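Local atomic coordinates of HAT1-interacting factor 1 (Saccharomyces cerevisiae, PDB entry 4NQ0), a protein that acts as a homodimeric nuclear chaperone for histones H3 and H4 within the HAT-B complex, also binds H2A-H2B dimers, and takes part in chromatin assembly and telomere silencing. Residues Phe38-Asp50 with Leu189-Asp201. Sequence-based numbering, arbitrary orientation.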
ATOM      1  N   PHE A  38      15.458   6.456  10.196  1.00 42.62           N
ATOM      2  CA  PHE A  38      14.301   6.958   9.444  1.00 41.06           C
ATOM      3  C   PHE A  38      14.417   8.413   9.015  1.00 40.23           C
ATOM      4  O   PHE A  38      14.128   8.747   7.870  1.00 39.48           O
ATOM      5  CB  PHE A  38      13.034   6.787  10.272  1.00 41.14           C
ATOM      6  CG  PHE A  38      12.725   5.359  10.624  1.00 41.43           C
ATOM      7  CD1 PHE A  38      12.606   4.396   9.628  1.00 40.73           C
ATOM      8  CD2 PHE A  38      12.534   4.979  11.945  1.00 41.96           C
ATOM      9  CE1 PHE A  38      12.315   3.073   9.942  1.00 40.63           C
ATOM     10  CE2 PHE A  38      12.243   3.655  12.266  1.00 42.04           C
ATOM     11  CZ  PHE A  38      12.131   2.704  11.257  1.00 41.82           C
ATOM     12  N   LEU A  39      14.806   9.279   9.939  1.00 40.35           N
ATOM     13  CA  LEU A  39      15.032  10.677   9.614  1.00 39.98           C
ATOM     14  C   LEU A  39      16.090  10.767   8.517  1.00 39.63           C
ATOM     15  O   LEU A  39      15.953  11.541   7.570  1.00 39.29           O
ATOM     16  CB  LEU A  39      15.470  11.449  10.857  1.00 40.87           C
ATOM     17  CG  LEU A  39      15.889  12.914  10.690  1.00 40.50           C
ATOM     18  CD1 LEU A  39      14.757  13.756  10.117  1.00 39.15           C
ATOM     19  CD2 LEU A  39      16.368  13.473  12.026  1.00 40.31           C
ATOM     20  N   GLU A  40      17.118   9.935   8.640  1.00 39.66           N
ATOM     21  CA  GLU A  40      18.255   9.953   7.739  1.00 39.56           C
ATOM     22  C   GLU A  40      17.904   9.444   6.332  1.00 37.87           C
ATOM     23  O   GLU A  40      18.360  10.004   5.342  1.00 36.72           O
ATOM     24  CB  GLU A  40      19.404   9.141   8.335  1.00 40.97           C
ATOM     25  CG  GLU A  40      19.999   9.733   9.631  1.00 44.26           C
ATOM     26  CD  GLU A  40      19.350   9.211  10.931  1.00 47.69           C
ATOM     27  OE1 GLU A  40      18.245   8.600  10.897  1.00 47.06           O
ATOM     28  OE2 GLU A  40      19.964   9.426  12.006  1.00 50.65           O
ATOM     29  N   ALA A  41      17.095   8.389   6.255  1.00 37.04           N
ATOM     30  CA  ALA A  41      16.604   7.867   4.965  1.00 35.72           C
ATOM     31  C   ALA A  41      15.671   8.879   4.295  1.00 34.78           C
ATOM     32  O   ALA A  41      15.756   9.108   3.089  1.00 33.70           O
ATOM     33  CB  ALA A  41      15.897   6.529   5.160  1.00 35.34           C
ATOM     34  N   ALA A  42      14.800   9.500   5.089  1.00 34.54           N
ATOM     35  CA  ALA A  42      13.889  10.527   4.585  1.00 33.95           C
ATOM     36  C   ALA A  42      14.641  11.751   4.045  1.00 34.23           C
ATOM     37  O   ALA A  42      14.370  12.218   2.920  1.00 33.58           O
ATOM     38  CB  ALA A  42      12.915  10.942   5.672  1.00 34.29           C
ATOM     39  N   LYS A  43      15.577  12.275   4.839  1.00 34.40           N
ATOM     40  CA  LYS A  43      16.381  13.417   4.408  1.00 34.59           C
ATOM     41  C   LYS A  43      17.101  13.097   3.118  1.00 33.44           C
ATOM     42  O   LYS A  43      17.196  13.927   2.231  1.00 33.15           O
ATOM     43  CB  LYS A  43      17.408  13.838   5.467  1.00 35.46           C
ATOM     44  CG  LYS A  43      16.807  14.622   6.623  1.00 37.70           C
ATOM     45  CD  LYS A  43      17.833  15.512   7.352  1.00 41.96           C
ATOM     46  CE  LYS A  43      18.514  14.814   8.538  1.00 44.63           C
ATOM     47  NZ  LYS A  43      18.649  15.723   9.741  1.00 46.23           N
ATOM     48  N   ARG A  44      17.617  11.886   3.032  1.00 33.19           N
ATOM     49  CA  ARG A  44      18.344  11.450   1.851  1.00 32.69           C
ATOM     50  C   ARG A  44      17.459  11.524   0.605  1.00 31.37           C
ATOM     51  O   ARG A  44      17.903  11.962  -0.463  1.00 31.14           O
ATOM     52  CB  ARG A  44      18.812  10.014   2.047  1.00 33.32           C
ATOM     53  CG  ARG A  44      19.919   9.620   1.135  1.00 34.05           C
ATOM     54  CD  ARG A  44      21.240   9.886   1.800  1.00 36.42           C
ATOM     55  NE  ARG A  44      22.314   9.870   0.827  1.00 37.29           N
ATOM     56  CZ  ARG A  44      23.588  10.076   1.121  1.00 38.61           C
ATOM     57  NH1 ARG A  44      23.966  10.298   2.376  1.00 40.90           N
ATOM     58  NH2 ARG A  44      24.491  10.049   0.153  1.00 38.25           N
ATOM     59  N   CYS A  45      16.215  11.068   0.746  1.00 30.49           N
ATOM     60  CA  CYS A  45      15.238  11.099  -0.349  1.00 29.75           C
ATOM     61  C   CYS A  45      14.860  12.534  -0.663  1.00 29.42           C
ATOM     62  O   CYS A  45      14.855  12.934  -1.815  1.00 27.93           O
ATOM     63  CB  CYS A  45      13.963  10.318   0.016  1.00 29.38           C
ATOM     64  SG  CYS A  45      14.196   8.532   0.153  1.00 30.89           S
ATOM     65  N   GLN A  46      14.537  13.300   0.378  1.00 30.28           N
ATOM     66  CA  GLN A  46      14.124  14.691   0.211  1.00 31.00           C
ATOM     67  C   GLN A  46      15.172  15.521  -0.544  1.00 31.37           C
ATOM     68  O   GLN A  46      14.850  16.201  -1.510  1.00 30.87           O
ATOM     69  CB  GLN A  46      13.834  15.328   1.575  1.00 31.78           C
ATOM     70  CG  GLN A  46      13.538  16.818   1.524  1.00 32.41           C
ATOM     71  CD  GLN A  46      14.683  17.650   2.063  1.00 35.74           C
ATOM     72  OE1 GLN A  46      15.224  17.346   3.132  1.00 35.32           O
ATOM     73  NE2 GLN A  46      15.056  18.719   1.337  1.00 36.17           N
ATOM     74  N   GLN A  47      16.422  15.450  -0.097  1.00 31.95           N
ATOM     75  CA  GLN A  47      17.493  16.239  -0.706  1.00 32.19           C
ATOM     76  C   GLN A  47      17.790  15.772  -2.127  1.00 31.48           C
ATOM     77  O   GLN A  47      18.079  16.578  -2.996  1.00 31.50           O
ATOM     78  CB  GLN A  47      18.757  16.176   0.142  1.00 33.11           C
ATOM     79  CG  GLN A  47      18.594  16.812   1.518  1.00 35.49           C
ATOM     80  CD  GLN A  47      19.707  16.430   2.450  1.00 39.67           C
ATOM     81  OE1 GLN A  47      20.782  16.019   2.012  1.00 43.03           O
ATOM     82  NE2 GLN A  47      19.462  16.546   3.746  1.00 41.89           N
ATOM     83  N   THR A  48      17.719  14.469  -2.370  1.00 31.09           N
ATOM     84  CA  THR A  48      17.890  13.964  -3.730  1.00 30.70           C
ATOM     85  C   THR A  48      16.760  14.507  -4.607  1.00 30.14           C
ATOM     86  O   THR A  48      17.023  15.014  -5.696  1.00 29.49           O
ATOM     87  CB  THR A  48      17.948  12.415  -3.781  1.00 30.97           C
ATOM     88  OG1 THR A  48      18.977  11.948  -2.897  1.00 31.96           O
ATOM     89  CG2 THR A  48      18.242  11.925  -5.198  1.00 30.03           C
ATOM     90  N   LEU A  49      15.516  14.446  -4.113  1.00 29.60           N
ATOM     91  CA  LEU A  49      14.372  14.910  -4.899  1.00 29.50           C
ATOM     92  C   LEU A  49      14.472  16.425  -5.194  1.00 30.29           C
ATOM     93  O   LEU A  49      14.171  16.839  -6.301  1.00 29.14           O
ATOM     94  CB  LEU A  49      13.020  14.546  -4.244  1.00 29.02           C
ATOM     95  CG  LEU A  49      12.553  13.081  -4.385  1.00 28.51           C
ATOM     96  CD1 LEU A  49      11.404  12.736  -3.460  1.00 27.18           C
ATOM     97  CD2 LEU A  49      12.184  12.729  -5.825  1.00 26.95           C
ATOM     98  N   ASP A  50      14.911  17.224  -4.217  1.00 30.94           N
ATOM     99  CA  ASP A  50      14.986  18.682  -4.384  1.00 31.95           C
ATOM    100  C   ASP A  50      16.027  19.078  -5.423  1.00 32.83           C
ATOM    101  O   ASP A  50      15.900  20.116  -6.049  1.00 33.01           O
ATOM    102  CB  ASP A  50      15.330  19.397  -3.065  1.00 32.41           C
ATOM    103  CG  ASP A  50      14.110  19.670  -2.184  1.00 33.15           C
ATOM    104  OD1 ASP A  50      12.984  19.843  -2.699  1.00 35.22           O
ATOM    105  OD2 ASP A  50      14.285  19.742  -0.956  1.00 34.82           O
ATOM    106  N   LEU A 189       2.967  15.805 -10.313  1.00 35.01           N
ATOM    107  CA  LEU A 189       4.139  15.401  -9.536  1.00 33.90           C
ATOM    108  C   LEU A 189       4.825  16.614  -8.923  1.00 33.73           C
ATOM    109  O   LEU A 189       5.035  17.612  -9.610  1.00 33.89           O
ATOM    110  CB  LEU A 189       5.132  14.700 -10.475  1.00 34.20           C
ATOM    111  CG  LEU A 189       6.357  13.964  -9.906  1.00 33.59           C
ATOM    112  CD1 LEU A 189       5.946  12.804  -9.020  1.00 32.47           C
ATOM    113  CD2 LEU A 189       7.232  13.472 -11.048  1.00 35.09           C
ATOM    114  N   ARG A 190       5.166  16.544  -7.639  1.00 33.27           N
ATOM    115  CA  ARG A 190       5.933  17.622  -7.001  1.00 33.47           C
ATOM    116  C   ARG A 190       7.323  17.675  -7.607  1.00 33.77           C
ATOM    117  O   ARG A 190       7.954  16.641  -7.809  1.00 32.90           O
ATOM    118  CB  ARG A 190       6.046  17.422  -5.495  1.00 33.14           C
ATOM    119  CG  ARG A 190       6.866  18.508  -4.807  1.00 33.62           C
ATOM    120  CD  ARG A 190       6.760  18.440  -3.292  1.00 33.14           C
ATOM    121  NE  ARG A 190       5.420  18.802  -2.846  1.00 34.23           N
ATOM    122  CZ  ARG A 190       4.936  20.047  -2.803  1.00 35.55           C
ATOM    123  NH1 ARG A 190       5.680  21.100  -3.156  1.00 35.47           N
ATOM    124  NH2 ARG A 190       3.691  20.242  -2.399  1.00 34.53           N
ATOM    125  N   LYS A 191       7.773  18.885  -7.930  1.00 34.65           N
ATOM    126  CA  LYS A 191       9.089  19.102  -8.523  1.00 35.24           C
ATOM    127  C   LYS A 191      10.067  19.728  -7.527  1.00 35.20           C
ATOM    128  O   LYS A 191      11.273  19.573  -7.687  1.00 35.29           O
ATOM    129  CB  LYS A 191       8.986  19.978  -9.776  1.00 36.13           C
ATOM    130  CG  LYS A 191       8.127  19.395 -10.893  1.00 37.56           C
ATOM    131  CD  LYS A 191       8.753  18.158 -11.528  1.00 40.16           C
ATOM    132  CE  LYS A 191       7.972  17.717 -12.786  1.00 42.60           C
ATOM    133  NZ  LYS A 191       8.688  16.707 -13.653  1.00 44.63           N
ATOM    134  N   SER A 192       9.562  20.418  -6.505  1.00 35.13           N
ATOM    135  CA  SER A 192      10.433  21.029  -5.506  1.00 35.33           C
ATOM    136  C   SER A 192       9.713  21.268  -4.189  1.00 35.22           C
ATOM    137  O   SER A 192       8.505  21.042  -4.072  1.00 35.48           O
ATOM    138  CB  SER A 192      11.031  22.343  -6.051  1.00 36.34           C
ATOM    139  OG  SER A 192      10.024  23.295  -6.349  1.00 37.52           O
ATOM    140  N   GLY A 193      10.469  21.701  -3.188  1.00 35.11           N
ATOM    141  CA  GLY A 193       9.924  21.950  -1.854  1.00 35.01           C
ATOM    142  C   GLY A 193       9.592  20.699  -1.057  1.00 34.31           C
ATOM    143  O   GLY A 193       8.677  20.713  -0.233  1.00 33.63           O
ATOM    144  N   PHE A 194      10.357  19.629  -1.265  1.00 33.67           N
ATOM    145  CA  PHE A 194      10.129  18.352  -0.560  1.00 33.46           C
ATOM    146  C   PHE A 194      10.369  18.386   0.947  1.00 34.40           C
ATOM    147  O   PHE A 194      10.018  17.436   1.636  1.00 33.66           O
ATOM    148  CB  PHE A 194      10.953  17.222  -1.185  1.00 32.81           C
ATOM    149  CG  PHE A 194      10.459  16.800  -2.537  1.00 32.00           C
ATOM    150  CD1 PHE A 194       9.529  15.781  -2.662  1.00 31.11           C
ATOM    151  CD2 PHE A 194      10.902  17.442  -3.681  1.00 32.74           C
ATOM    152  CE1 PHE A 194       9.066  15.397  -3.893  1.00 31.16           C
ATOM    153  CE2 PHE A 194      10.443  17.052  -4.936  1.00 32.45           C
ATOM    154  CZ  PHE A 194       9.522  16.029  -5.035  1.00 31.94           C
ATOM    155  N   HIS A 195      10.958  19.472   1.451  1.00 35.56           N
ATOM    156  CA  HIS A 195      11.079  19.683   2.886  1.00 37.28           C
ATOM    157  C   HIS A 195       9.703  19.789   3.562  1.00 37.58           C
ATOM    158  O   HIS A 195       9.594  19.621   4.769  1.00 37.89           O
ATOM    159  CB  HIS A 195      11.909  20.946   3.189  1.00 38.36           C
ATOM    160  CG  HIS A 195      11.127  22.228   3.109  1.00 41.47           C
ATOM    161  ND1 HIS A 195      11.079  23.011   1.971  1.00 44.75           N
ATOM    162  CD2 HIS A 195      10.358  22.858   4.030  1.00 44.12           C
ATOM    163  CE1 HIS A 195      10.315  24.070   2.199  1.00 46.36           C
ATOM    164  NE2 HIS A 195       9.859  23.997   3.438  1.00 46.49           N
ATOM    165  N   ILE A 196       8.669  20.093   2.778  1.00 38.04           N
ATOM    166  CA  ILE A 196       7.291  20.203   3.279  1.00 38.65           C
ATOM    167  C   ILE A 196       6.811  18.921   3.970  1.00 38.26           C
ATOM    168  O   ILE A 196       5.978  18.982   4.873  1.00 38.75           O
ATOM    169  CB  ILE A 196       6.299  20.579   2.130  1.00 38.54           C
ATOM    170  CG1 ILE A 196       4.944  21.022   2.697  1.00 40.01           C
ATOM    171  CG2 ILE A 196       6.110  19.415   1.166  1.00 38.10           C
ATOM    172  N   TYR A 197       7.363  17.774   3.572  1.00 37.55           N
ATOM    173  CA  TYR A 197       6.935  16.475   4.110  1.00 37.28           C
ATOM    174  C   TYR A 197       7.513  16.139   5.490  1.00 38.44           C
ATOM    175  O   TYR A 197       7.179  15.099   6.069  1.00 38.10           O
ATOM    176  CB  TYR A 197       7.228  15.361   3.100  1.00 36.50           C
ATOM    177  CG  TYR A 197       6.488  15.550   1.785  1.00 34.63           C
ATOM    178  CD1 TYR A 197       5.102  15.559   1.748  1.00 34.25           C
ATOM    179  CD2 TYR A 197       7.169  15.722   0.593  1.00 34.25           C
ATOM    180  CE1 TYR A 197       4.411  15.754   0.564  1.00 34.03           C
ATOM    181  CE2 TYR A 197       6.490  15.905  -0.603  1.00 33.69           C
ATOM    182  CZ  TYR A 197       5.114  15.912  -0.614  1.00 33.61           C
ATOM    183  OH  TYR A 197       4.421  16.093  -1.781  1.00 33.55           O
ATOM    184  N   PHE A 198       8.355  17.020   6.026  1.00 39.70           N
ATOM    185  CA  PHE A 198       8.761  16.931   7.435  1.00 41.28           C
ATOM    186  C   PHE A 198       7.866  17.791   8.336  1.00 42.89           C
ATOM    187  O   PHE A 198       7.982  17.737   9.558  1.00 43.70           O
ATOM    188  CB  PHE A 198      10.228  17.338   7.597  1.00 41.47           C
ATOM    189  CG  PHE A 198      11.193  16.383   6.947  1.00 40.54           C
ATOM    190  CD1 PHE A 198      11.425  15.130   7.494  1.00 40.26           C
ATOM    191  CD2 PHE A 198      11.864  16.728   5.786  1.00 39.86           C
ATOM    192  CE1 PHE A 198      12.319  14.247   6.893  1.00 39.99           C
ATOM    193  CE2 PHE A 198      12.751  15.843   5.183  1.00 38.93           C
ATOM    194  CZ  PHE A 198      12.981  14.614   5.733  1.00 38.26           C
ATOM    195  N   GLU A 199       6.959  18.555   7.730  1.00 43.86           N
ATOM    196  CA  GLU A 199       6.148  19.535   8.457  1.00 45.60           C
ATOM    197  C   GLU A 199       4.736  19.013   8.670  1.00 45.54           C
ATOM    198  O   GLU A 199       4.258  18.163   7.917  1.00 44.89           O
ATOM    199  CB  GLU A 199       6.038  20.855   7.678  1.00 46.05           C
ATOM    200  CG  GLU A 199       7.238  21.242   6.809  1.00 47.72           C
ATOM    201  CD  GLU A 199       8.242  22.124   7.513  1.00 50.13           C
ATOM    202  OE1 GLU A 199       8.820  22.989   6.823  1.00 51.85           O
ATOM    203  OE2 GLU A 199       8.455  21.959   8.736  1.00 52.14           O
ATOM    204  N   ASN A 200       4.065  19.557   9.684  1.00 46.62           N
ATOM    205  CA  ASN A 200       2.649  19.289   9.932  1.00 46.79           C
ATOM    206  C   ASN A 200       2.348  17.794  10.097  1.00 45.95           C
ATOM    207  O   ASN A 200       3.006  17.109  10.887  1.00 46.36           O
ATOM    208  CB  ASN A 200       1.800  19.913   8.820  1.00 46.79           C
ATOM    209  CG  ASN A 200       2.202  21.331   8.515  1.00 48.42           C
ATOM    210  OD1 ASN A 200       2.096  22.223   9.362  1.00 51.54           O
ATOM    211  ND2 ASN A 200       2.677  21.555   7.295  1.00 49.43           N
ATOM    212  N   ASP A 201       1.373  17.280   9.350  1.00 45.02           N
ATOM    213  CA  ASP A 201       0.871  15.930   9.564  1.00 43.96           C
ATOM    214  C   ASP A 201       1.679  14.940   8.732  1.00 42.19           C
ATOM    215  O   ASP A 201       1.544  14.892   7.515  1.00 40.90           O
ATOM    216  CB  ASP A 201      -0.616  15.880   9.196  1.00 44.27           C
ATOM    217  CG  ASP A 201      -1.250  14.548   9.504  1.00 45.00           C
ATOM    218  OD1 ASP A 201      -0.686  13.507   9.115  1.00 46.21           O
ATOM    219  OD2 ASP A 201      -2.330  14.541  10.129  1.00 47.90           O
TER
HETATM  220  O   HOH W   1      12.114  16.912  -8.013  1.00 34.41           O
HETATM  221  O   HOH W   2      12.733  21.564   0.215  1.00 35.98           O
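The Phe194 ring lies between Leu49 and Arg190: Leu49 CB stands 3.6 Å from the ring centroid and 10° off its normal, a CH-pi contact, while Arg190 CD covers the opposite face. At its edge, in plane, sits Asp50 OD1, 3.3 Å from Phe194 CD2. Two polar atoms meet the edge of the Phe198 ring: the backbone N of Lys43 lies in its plane, 3.6 Å from Phe198 CZ, and Gln46 OE1 near that plane beside CE2, with amide and ring perpendicular. Ala42 CB approaches Phe198 CE1 obliquely, at 3.6 Å.

The polar link is the Asp50 carboxylate. Its OD1 accepts from Phe194 N on the syn side, over 3.0 Å and nearly straight at 162°. Asp50 OD2 lies in the plane of the Gln46 amide and takes its NE2 at 2.6 Å; a chi2 of -107° bends the Gln46 chain so that the amide turns toward Asp50. One water donates to the same OD2 and accepts from His195 N; another bridges Leu49 O and Lys191 O. Replacing Asp50 by an alanine removes both carboxylate oxygens, which would probably leave Phe194 N without its acceptor and the Gln46 amide free to turn.

Arg190 is itself steadied by in-plane bonds to Ser192 O and Tyr197 OH, and Tyr197 OH is also bonded to Asp208 and Gln212 of helix 202-218. The 3-10 turn 194-198, before that helix, thus packs on helix 38-51; its loop 189-201 belongs to the predicted first TPR repeat and, up to Glu199, to the experimentally mapped histone-interaction region of this all-helical, NASP-family SHNi-TPR fold.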